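Local coordinates for lectin (Trichosanthes anguina, PDB 4HR6), which is a galactose-binding seed lectin, a nontoxic three-chain homologue of type II ribosome-inactivating proteins that carries methyl alpha-D-galactopyranoside on beta-trefoil domains, at residues Gly93-Pro98 / Trp129-Tyr134; Leu103-Asn108 / Thr114-Glu119; Val218-Ala221 / Ile225-Pro228. All blocks are in the same frame, centred on the assembly; numbering follows the deposited sequence.

Interaction 1. Residues Gly93-Pro98 / Trp129-Tyr134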
loop_
_atom_site.group_PDB
_atom_site.type_symbol
_atom_site.label_atom_id
_atom_site.label_comp_id
_atom_site.label_asym_id
_atom_site.label_seq_id
_atom_site.Cartn_x
_atom_site.Cartn_y
_atom_site.Cartn_z
ATOM N N GLY C 93 -9.010 9.238 6.339
ATOM C CA GLY C 93 -9.848 10.007 5.403
ATOM C C GLY C 93 -10.718 11.104 6.018
ATOM O O GLY C 93 -11.605 11.658 5.342
ATOM N N THR C 94 -10.483 11.416 7.288
ATOM C CA THR C 94 -11.182 12.504 7.951
ATOM C C THR C 94 -10.467 13.840 7.695
ATOM O O THR C 94 -9.270 13.973 7.949
ATOM C CB THR C 94 -11.246 12.302 9.468
ATOM O OG1 THR C 94 -11.847 11.036 9.765
ATOM C CG2 THR C 94 -12.055 13.430 10.125
ATOM N N ILE C 95 -11.222 14.812 7.194
ATOM C CA ILE C 95 -10.775 16.185 7.060
ATOM C C ILE C 95 -11.485 17.000 8.126
ATOM O O ILE C 95 -12.712 17.035 8.155
ATOM C CB ILE C 95 -11.140 16.733 5.666
ATOM C CG1 ILE C 95 -10.329 15.978 4.611
ATOM C CG2 ILE C 95 -10.903 18.242 5.594
ATOM C CD1 ILE C 95 -10.549 16.433 3.193
ATOM N N MET C 96 -10.720 17.661 8.982
ATOM C CA MET C 96 -11.290 18.426 10.083
ATOM C C MET C 96 -10.447 19.668 10.414
ATOM O O MET C 96 -9.332 19.819 9.925
ATOM C CB MET C 96 -11.429 17.524 11.315
ATOM C CG MET C 96 -10.121 16.938 11.822
ATOM S SD MET C 96 -9.453 17.758 13.283
ATOM C CE MET C 96 -9.815 16.524 14.533
ATOM N N ASN C 97 -11.010 20.548 11.240
ATOM C CA ASN C 97 -10.320 21.731 11.758
ATOM C C ASN C 97 -9.889 21.494 13.202
ATOM O O ASN C 97 -10.732 21.422 14.085
ATOM C CB ASN C 97 -11.248 22.948 11.697
ATOM C CG ASN C 97 -10.576 24.236 12.180
ATOM O OD1 ASN C 97 -10.003 24.302 13.287
ATOM N ND2 ASN C 97 -10.665 25.274 11.357
ATOM N N PRO C 98 -8.575 21.396 13.457
ATOM C CA PRO C 98 -8.046 21.059 14.796
ATOM C C PRO C 98 -8.674 21.811 15.985
ATOM O O PRO C 98 -8.722 21.276 17.095
ATOM C CB PRO C 98 -6.564 21.428 14.687
ATOM C CG PRO C 98 -6.241 21.341 13.242
ATOM C CD PRO C 98 -7.498 21.635 12.479
ATOM N N TRP C 129 -12.902 10.989 2.991
ATOM C CA TRP C 129 -12.368 11.698 1.821
ATOM C C TRP C 129 -11.000 11.160 1.407
ATOM O O TRP C 129 -10.231 10.736 2.248
ATOM C CB TRP C 129 -12.247 13.191 2.134
ATOM C CG TRP C 129 -13.493 13.792 2.665
ATOM C CD1 TRP C 129 -13.819 13.980 3.974
ATOM C CD2 TRP C 129 -14.584 14.283 1.900
ATOM N NE1 TRP C 129 -15.053 14.560 4.071
ATOM C CE2 TRP C 129 -15.548 14.755 2.809
ATOM C CE3 TRP C 129 -14.846 14.365 0.526
ATOM C CZ2 TRP C 129 -16.756 15.306 2.397
ATOM C CZ3 TRP C 129 -16.050 14.914 0.108
ATOM C CH2 TRP C 129 -16.991 15.384 1.046
ATOM N N ARG C 130 -10.738 11.195 0.103
ATOM C CA ARG C 130 -9.437 10.919 -0.481
ATOM C C ARG C 130 -8.824 12.206 -1.037
ATOM O O ARG C 130 -9.319 12.774 -2.033
ATOM C CB ARG C 130 -9.550 9.920 -1.629
ATOM C CG ARG C 130 -8.201 9.562 -2.241
ATOM C CD ARG C 130 -8.377 8.931 -3.612
ATOM N NE ARG C 130 -8.995 7.608 -3.531
ATOM C CZ ARG C 130 -9.415 6.907 -4.576
ATOM N NH1 ARG C 130 -9.304 7.392 -5.807
ATOM N NH2 ARG C 130 -9.980 5.714 -4.386
ATOM N N VAL C 131 -7.737 12.636 -0.409
ATOM C CA VAL C 131 -6.936 13.740 -0.931
ATOM C C VAL C 131 -5.923 13.157 -1.896
ATOM O O VAL C 131 -5.067 12.377 -1.509
ATOM C CB VAL C 131 -6.202 14.466 0.196
ATOM C CG1 VAL C 131 -5.334 15.577 -0.371
ATOM C CG2 VAL C 131 -7.206 14.997 1.198
ATOM N N GLY C 132 -6.045 13.512 -3.158
ATOM C CA GLY C 132 -5.233 12.914 -4.183
ATOM C C GLY C 132 -5.845 13.154 -5.534
ATOM O O GLY C 132 -7.046 13.409 -5.650
ATOM N N ASN C 133 -5.019 13.060 -6.564
ATOM C CA ASN C 133 -5.410 13.488 -7.891
ATOM C C ASN C 133 -6.045 12.375 -8.699
ATOM O O ASN C 133 -6.705 12.634 -9.708
ATOM C CB ASN C 133 -4.207 14.048 -8.637
ATOM C CG ASN C 133 -4.608 14.803 -9.891
ATOM O OD1 ASN C 133 -5.504 15.650 -9.857
ATOM N ND2 ASN C 133 -3.962 14.487 -11.010
ATOM N N TYR C 134 -5.852 11.131 -8.267
ATOM C CA TYR C 134 -6.533 10.007 -8.906
ATOM C C TYR C 134 -7.836 9.773 -8.149
ATOM O O TYR C 134 -7.809 9.330 -7.001
ATOM C CB TYR C 134 -5.642 8.768 -8.882
ATOM C CG TYR C 134 -6.151 7.609 -9.680
ATOM C CD1 TYR C 134 -5.889 7.512 -11.035
ATOM C CD2 TYR C 134 -6.887 6.599 -9.073
ATOM C CE1 TYR C 134 -6.349 6.437 -11.770
ATOM C CE2 TYR C 134 -7.358 5.529 -9.799
ATOM C CZ TYR C 134 -7.085 5.450 -11.135
ATOM O OH TYR C 134 -7.547 4.379 -11.843
#
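Gly-93 and Trp-129 meet within a ricin-type beta-trefoil, where the turn of the hairpin formed by strands 88-89 and 95-96 reaches the approach to strand 130-131. This is the tight end of the contact. Trp-129 N donates to a lone pair of Gly-93 O at 2.8 Å, in the carbonyl plane but with the N-H bent to 139°. The same Gly-93 O lies at the edge of the indole, near its plane and 3.5 Å from Trp-129 CD1. Beside it Ile-95, its CG1 next to the backbone N and its chain extended beyond (chi2 -178°), crosses the tryptophan side chain at about a right angle. Its methyl CD1 comes within 3.8 Å of Trp-129 CB. The indole is further anchored by NE1, which bonds to Leu-105 O.

Beyond this buried corner the grip slackens and the segments diverge, one toward exposed Pro-98. The other runs to a subunit boundary, where Val-131 packs on Leu-166 of a neighbouring subunit. The last touch between the two segments before they part is a loose one between methyl groups, Val-131 CG2 approaching Ile-95 CD1 at 4.1 Å.

Interaction 2. Residues Leu103-Asn108 / Thr114-Glu119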
loop_
_atom_site.group_PDB
_atom_site.type_symbol
_atom_site.label_atom_id
_atom_site.label_comp_id
_atom_site.label_asym_id
_atom_site.label_seq_id
_atom_site.Cartn_x
_atom_site.Cartn_y
_atom_site.Cartn_z
ATOM N N LEU C 103 -16.058 18.164 15.162
ATOM C CA LEU C 103 -16.676 18.292 13.848
ATOM C C LEU C 103 -15.796 17.717 12.734
ATOM O O LEU C 103 -14.612 17.439 12.947
ATOM C CB LEU C 103 -17.006 19.763 13.581
ATOM C CG LEU C 103 -18.081 20.341 14.518
ATOM C CD1 LEU C 103 -18.029 21.865 14.560
ATOM C CD2 LEU C 103 -19.468 19.859 14.112
ATOM N N ALA C 104 -16.386 17.540 11.551
ATOM C CA ALA C 104 -15.695 16.929 10.422
ATOM C C ALA C 104 -16.428 17.216 9.123
ATOM O O ALA C 104 -17.655 17.290 9.101
ATOM C CB ALA C 104 -15.588 15.427 10.630
ATOM N N LEU C 105 -15.678 17.362 8.038
ATOM C CA LEU C 105 -16.267 17.701 6.757
ATOM C C LEU C 105 -17.210 16.587 6.319
ATOM O O LEU C 105 -16.839 15.407 6.336
ATOM C CB LEU C 105 -15.174 17.939 5.711
ATOM C CG LEU C 105 -15.623 18.388 4.317
ATOM C CD1 LEU C 105 -16.207 19.792 4.369
ATOM C CD2 LEU C 105 -14.460 18.336 3.328
ATOM N N THR C 106 -18.427 16.967 5.930
ATOM C CA THR C 106 -19.497 16.010 5.654
ATOM C C THR C 106 -20.279 16.374 4.404
ATOM O O THR C 106 -20.352 17.542 4.025
ATOM C CB THR C 106 -20.488 15.947 6.818
ATOM O OG1 THR C 106 -19.773 15.853 8.051
ATOM C CG2 THR C 106 -21.437 14.746 6.670
ATOM N N SER C 107 -20.842 15.357 3.761
ATOM C CA SER C 107 -21.760 15.548 2.656
ATOM C C SER C 107 -23.000 14.705 2.934
ATOM O O SER C 107 -23.039 13.519 2.608
ATOM C CB SER C 107 -21.120 15.156 1.335
ATOM O OG SER C 107 -22.017 15.390 0.267
ATOM N N ASN C 108 -24.003 15.346 3.540
ATOM C CA ASN C 108 -25.210 14.682 4.047
ATOM C C ASN C 108 -26.048 13.943 3.000
ATOM O O ASN C 108 -26.765 13.005 3.342
ATOM C CB ASN C 108 -26.097 15.696 4.781
ATOM C CG ASN C 108 -25.550 16.078 6.147
ATOM O OD1 ASN C 108 -24.960 15.254 6.847
ATOM N ND2 ASN C 108 -25.770 17.328 6.547
ATOM N N THR C 114 -24.909 18.702 -3.821
ATOM C CA THR C 114 -25.174 18.761 -2.377
ATOM C C THR C 114 -24.251 19.754 -1.677
ATOM O O THR C 114 -23.052 19.780 -1.939
ATOM C CB THR C 114 -24.937 17.395 -1.704
ATOM O OG1 THR C 114 -25.820 16.418 -2.266
ATOM C CG2 THR C 114 -25.151 17.482 -0.188
ATOM N N ASN C 115 -24.805 20.544 -0.763
ATOM C CA ASN C 115 -24.004 21.474 0.041
ATOM C C ASN C 115 -23.159 20.707 1.051
ATOM O O ASN C 115 -23.673 19.823 1.751
ATOM C CB ASN C 115 -24.899 22.481 0.783
ATOM C CG ASN C 115 -25.656 23.410 -0.158
ATOM O OD1 ASN C 115 -25.290 23.568 -1.323
ATOM N ND2 ASN C 115 -26.720 24.030 0.349
ATOM N N LEU C 116 -21.865 21.034 1.112
ATOM C CA LEU C 116 -20.965 20.431 2.099
ATOM C C LEU C 116 -21.052 21.202 3.405
ATOM O O LEU C 116 -21.204 22.426 3.418
ATOM C CB LEU C 116 -19.509 20.396 1.611
ATOM C CG LEU C 116 -19.195 19.689 0.283
ATOM C CD1 LEU C 116 -17.695 19.445 0.175
ATOM C CD2 LEU C 116 -19.959 18.382 0.136
ATOM N N THR C 117 -20.920 20.474 4.502
ATOM C CA THR C 117 -21.201 21.013 5.815
ATOM C C THR C 117 -20.267 20.421 6.858
ATOM O O THR C 117 -19.714 19.336 6.665
ATOM C CB THR C 117 -22.674 20.726 6.209
ATOM O OG1 THR C 117 -22.874 21.005 7.600
ATOM C CG2 THR C 117 -23.054 19.266 5.941
ATOM N N MET C 118 -20.091 21.152 7.952
ATOM C CA MET C 118 -19.469 20.613 9.150
ATOM C C MET C 118 -20.557 19.988 10.033
ATOM O O MET C 118 -21.606 20.596 10.277
ATOM C CB MET C 118 -18.702 21.704 9.896
ATOM C CG MET C 118 -17.603 22.364 9.057
ATOM S SD MET C 118 -16.278 21.255 8.487
ATOM C CE MET C 118 -15.607 20.785 10.079
ATOM N N GLU C 119 -20.311 18.747 10.462
ATOM C CA GLU C 119 -21.235 17.986 11.298
ATOM C C GLU C 119 -20.445 17.248 12.352
ATOM O O GLU C 119 -19.222 17.118 12.254
ATOM C CB GLU C 119 -22.012 16.949 10.474
ATOM C CG GLU C 119 -22.797 17.494 9.289
ATOM C CD GLU C 119 -23.963 18.389 9.694
ATOM O OE1 GLU C 119 -24.237 18.514 10.915
ATOM O OE2 GLU C 119 -24.601 18.962 8.779
#
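Ala-104 O is gripped from two directions: Glu-119 N reaches it from the partner strand in a weak bond of 3.3 Å, and Thr-106 OG1, two residues along its own strand, donates to it at 2.8 Å from above the carbonyl plane. Thr-106 OG1 is in turn bonded to Gln-127 NE2. These atoms belong to an antiparallel beta hairpin in which Ala-104/Glu-119 and Thr-106/Thr-117 are hydrogen-bonded pairs; Thr-106 N to Thr-117 O, at 2.8 Å, is the shortest rung.

On the face of Thr-106 and Thr-117, Glu-119 CG, set beside its backbone N by chi1 of -56°, crosses Thr-106, 3.7 Å from Thr-106 CB. A bend at chi2 then brings Glu-119 OE2 back to Asn-108, whose ND2 donates at 3.0 Å. The acceptor lies close to the Asn-108 amide plane, yet ND2 approaches OE2 from above the carboxylate plane, the two planes being 43° apart.

Leu-105 and Met-118 take the other face. Met-118, bent at both chi2 and chi3, curls over the opposing backbone, with SD 4.0 Å from Leu-105 CA and CE 3.6 Å from Ala-104 N; the same CE packs 3.9 Å from Leu-103 CB.

The hairpin is set among further strands of the trefoil: Leu-116 packs on Leu-33 and Leu-35 of strand 33-36, a strand whose other residues Ile-34 and Tyr-36 line a galactoside pocket.

Interaction 3. Residues Val218-Ala221 / Ile225-Pro228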
loop_
_atom_site.group_PDB
_atom_site.type_symbol
_atom_site.label_atom_id
_atom_site.label_comp_id
_atom_site.label_asym_id
_atom_site.label_seq_id
_atom_site.Cartn_x
_atom_site.Cartn_y
_atom_site.Cartn_z
ATOM N N VAL C 218 -10.718 1.363 6.260
ATOM C CA VAL C 218 -9.381 1.816 5.887
ATOM C C VAL C 218 -8.373 0.649 5.867
ATOM O O VAL C 218 -8.259 -0.131 6.831
ATOM C CB VAL C 218 -8.894 2.978 6.786
ATOM C CG1 VAL C 218 -8.901 2.600 8.258
ATOM C CG2 VAL C 218 -7.512 3.448 6.356
ATOM N N PHE C 219 -7.651 0.544 4.751
ATOM C CA PHE C 219 -6.549 -0.415 4.603
ATOM C C PHE C 219 -5.294 0.171 5.208
ATOM O O PHE C 219 -4.748 1.142 4.689
ATOM C CB PHE C 219 -6.303 -0.731 3.127
ATOM C CG PHE C 219 -7.348 -1.599 2.504
ATOM C CD1 PHE C 219 -8.619 -1.110 2.248
ATOM C CD2 PHE C 219 -7.058 -2.908 2.151
ATOM C CE1 PHE C 219 -9.579 -1.910 1.657
ATOM C CE2 PHE C 219 -8.017 -3.713 1.555
ATOM C CZ PHE C 219 -9.279 -3.213 1.310
ATOM N N LEU C 220 -4.827 -0.399 6.306
ATOM C CA LEU C 220 -3.676 0.150 7.014
ATOM C C LEU C 220 -2.394 -0.673 6.777
ATOM O O LEU C 220 -2.419 -1.753 6.181
ATOM C CB LEU C 220 -3.982 0.231 8.510
ATOM C CG LEU C 220 -5.149 1.135 8.921
ATOM C CD1 LEU C 220 -5.438 0.941 10.400
ATOM C CD2 LEU C 220 -4.889 2.596 8.630
ATOM N N ALA C 221 -1.291 -0.161 7.292
ATOM C CA ALA C 221 0.032 -0.756 7.089
ATOM C C ALA C 221 0.247 -2.057 7.859
ATOM O O ALA C 221 1.204 -2.764 7.603
ATOM C CB ALA C 221 1.115 0.254 7.457
ATOM N N ILE C 225 -7.992 -4.564 7.503
ATOM C CA ILE C 225 -9.052 -3.743 6.927
ATOM C C ILE C 225 -9.838 -3.299 8.140
ATOM O O ILE C 225 -10.543 -4.109 8.751
ATOM C CB ILE C 225 -9.930 -4.528 5.963
ATOM C CG1 ILE C 225 -9.082 -5.045 4.801
ATOM C CG2 ILE C 225 -11.080 -3.667 5.458
ATOM C CD1 ILE C 225 -9.855 -5.806 3.739
ATOM N N SER C 226 -9.676 -2.027 8.509
ATOM C CA SER C 226 -10.150 -1.513 9.788
ATOM C C SER C 226 -11.218 -0.419 9.676
ATOM O O SER C 226 -11.440 0.150 8.609
ATOM C CB SER C 226 -8.978 -0.954 10.575
ATOM O OG SER C 226 -8.128 -1.992 11.006
ATOM N N THR C 227 -11.872 -0.137 10.802
ATOM C CA THR C 227 -12.747 1.024 10.922
ATOM C C THR C 227 -11.861 2.222 11.268
ATOM O O THR C 227 -10.866 2.063 11.974
ATOM C CB THR C 227 -13.809 0.820 12.025
ATOM O OG1 THR C 227 -13.159 0.541 13.275
ATOM C CG2 THR C 227 -14.720 -0.333 11.668
ATOM N N PRO C 228 -12.199 3.418 10.763
ATOM C CA PRO C 228 -11.402 4.600 11.135
ATOM C C PRO C 228 -11.653 5.001 12.584
ATOM O O PRO C 228 -12.741 4.754 13.107
ATOM C CB PRO C 228 -11.893 5.682 10.162
ATOM C CG PRO C 228 -13.277 5.263 9.795
ATOM C CD PRO C 228 -13.319 3.757 9.866
#
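Phe-219 and Ile-225 lie side by side and point the same way, a pairing set by a short antiparallel beta hairpin in the second ricin-type beta-trefoil domain of the chain. As a non-hydrogen-bonded pair they share one face of the ladder. The isoleucine runs over one face of the phenyl ring: Ile-225 CG1 makes a CH-pi contact 4.0 Å from the Phe-219 ring centroid, 23° off the normal and shifted toward the rim. Ile-225 CD1 lies against that rim, 3.5 Å from Phe-219 CE2. Phe-219 also packs on Ala-193 of a neighbouring subunit, while Ile-225 touches Met-235 and Trp-260 of its own chain.

Val-218 and Ser-226, on the opposite face, form the hydrogen-bonded pair. Val-218 N donates to Ser-226 O at 2.7 Å, and Ser-226 N answers to Val-218 O at 2.9 Å in an almost straight bond. The serine hydroxyl is turned to polar neighbours, Ser-224 OG and Arg-232 NH1, while Leu-220 CD1 touches Ser-226 CB at 4.0 Å. With chi1 at 57°, Val-218 puts CG1 between its own backbone N and carbonyl carbon, and that methyl rests 3.5 Å from Ser-226 O.

Overall arrangement
Interactions 1 and 2 belong to one trefoil and touch directly, the loop closed by interaction 1 enclosing interaction 2; Ile-95 O and Leu-105 N, 3.0 Å apart, probably form a hydrogen bond between them. Interaction 3 lies in the other beta-trefoil domain, with its centre about 22 Å from that of interaction 2, across the centre of the chain. Interaction 1 is fully buried where it touches and sets isoleucine against the tryptophan side chain beside one backbone bond. Interaction 2 is a longer ladder, mostly buried, with a polar face ending at exposed Asn-108. Interaction 3, only partly buried, is a shorter hairpin that pairs two backbone bonds with an aliphatic-aromatic contact. Interactions 1 and 3 both border neighbouring subunits; interaction 2 does not.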